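Coat protein (Papaya mosaic virus, PDB 4DOX) probably packages the viral RNA genome as the coat subunit of a flexible filamentous plant virus, through an all-helical fold. Local coordinates at residues I87-A90 / Q91-S94. Sequence-based numbering, arbitrary orientation.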
loop_
_atom_site.group_PDB
_atom_site.type_symbol
_atom_site.label_atom_id
_atom_site.label_comp_id
_atom_site.label_asym_id
_atom_site.label_seq_id
_atom_site.Cartn_x
_atom_site.Cartn_y
_atom_site.Cartn_z
ATOM N N ILE A 87 16.579 1.244 -12.785
ATOM C CA ILE A 87 15.866 0.823 -11.563
ATOM C C ILE A 87 14.711 -0.075 -11.967
ATOM O O ILE A 87 13.799 0.384 -12.618
ATOM C CB ILE A 87 15.362 2.033 -10.737
ATOM C CG1 ILE A 87 16.528 2.968 -10.444
ATOM C CG2 ILE A 87 14.832 1.582 -9.390
ATOM C CD1 ILE A 87 16.115 4.282 -9.878
ATOM N N SER A 88 14.784 -1.360 -11.624
ATOM C CA SER A 88 13.717 -2.348 -11.942
ATOM C C SER A 88 12.674 -2.326 -10.833
ATOM O O SER A 88 12.926 -1.762 -9.777
ATOM C CB SER A 88 14.307 -3.760 -12.045
ATOM O OG SER A 88 14.830 -4.175 -10.797
ATOM N N LEU A 89 11.506 -2.925 -11.056
ATOM C CA LEU A 89 10.512 -3.032 -9.988
ATOM C C LEU A 89 11.096 -3.830 -8.814
ATOM O O LEU A 89 10.906 -3.462 -7.636
ATOM C CB LEU A 89 9.186 -3.639 -10.470
ATOM C CG LEU A 89 8.424 -2.846 -11.550
ATOM C CD1 LEU A 89 7.127 -3.493 -11.923
ATOM C CD2 LEU A 89 8.152 -1.374 -11.236
ATOM N N ALA A 90 11.835 -4.895 -9.121
ATOM C CA ALA A 90 12.430 -5.685 -8.048
ATOM C C ALA A 90 13.323 -4.814 -7.174
ATOM O O ALA A 90 13.366 -5.006 -5.970
ATOM C CB ALA A 90 13.203 -6.906 -8.568
ATOM N N GLN A 91 14.036 -3.863 -7.782
ATOM C CA GLN A 91 14.904 -2.966 -7.005
ATOM C C GLN A 91 14.103 -2.082 -6.052
ATOM O O GLN A 91 14.477 -1.925 -4.887
ATOM C CB GLN A 91 15.816 -2.159 -7.900
ATOM C CG GLN A 91 16.879 -3.032 -8.551
ATOM C CD GLN A 91 17.826 -2.237 -9.458
ATOM O OE1 GLN A 91 17.583 -2.069 -10.676
ATOM N NE2 GLN A 91 18.888 -1.711 -8.858
ATOM N N LEU A 92 12.987 -1.559 -6.550
ATOM C CA LEU A 92 12.096 -0.733 -5.738
ATOM C C LEU A 92 11.532 -1.541 -4.601
ATOM O O LEU A 92 11.471 -1.046 -3.485
ATOM C CB LEU A 92 10.950 -0.141 -6.565
ATOM C CG LEU A 92 11.289 0.900 -7.645
ATOM C CD1 LEU A 92 9.985 1.393 -8.360
ATOM C CD2 LEU A 92 12.092 2.087 -7.038
ATOM N N ALA A 93 11.161 -2.793 -4.875
ATOM C CA ALA A 93 10.664 -3.694 -3.863
ATOM C C ALA A 93 11.714 -3.906 -2.764
ATOM O O ALA A 93 11.376 -3.978 -1.545
ATOM C CB ALA A 93 10.263 -5.004 -4.467
ATOM N N SER A 94 12.980 -4.014 -3.158
ATOM C CA SER A 94 14.015 -4.197 -2.161
ATOM C C SER A 94 14.155 -2.927 -1.306
ATOM O O SER A 94 14.325 -2.995 -0.084
ATOM C CB SER A 94 15.314 -4.573 -2.836
ATOM O OG SER A 94 15.192 -5.854 -3.399
HETATM O O HOH W 1 16.296 -5.962 -5.983
#
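From S88 to Q91 the backbone passes from extended I87 and S88 into the first turn of helix 89-98, and regular i to i+4 bonding begins with L92 N reaching S88 O at 3.2 Å. The next two bonds continue it, A93 N to L89 O at 2.9 Å and S94 N to A90 O at 3.0 Å. S88 is the N-cap residue. With chi1 at 64°, its OG sits between its own backbone N and carbonyl carbon and accepts from Q91 N over 3.1 Å. The return bond runs from S88 N to Q91 OE1, 3.0 Å long and close to straight (160° at the hydrogen); the donor lies above the plane of the amide carbonyl, off the lone-pair direction. Two reciprocal bonds, side chain to backbone in each direction, meet the definition of a capping box. Q91 closes it because CG lies beside its own backbone N (chi1 -70°) and the extended chain passes S88 OG, with Q91 CG 3.2 Å from it, and brings OE1 to S88 N. The apolar part of the contact is I87 CG2 against L92 CD2 at 3.6 Å, the two side chains crossing at about a right angle. At exposed S94, a water is hydrogen-bonded to OG at 2.8 Å and, weakly, to A90 O. The cap joins the preceding loop to the helix: I87 O is hydrogen-bonded to S82 OG, and the I87 side chain packs on V51, while L89 and L92 lie against helix 56-70, at E62 and F66 and at V59 respectively.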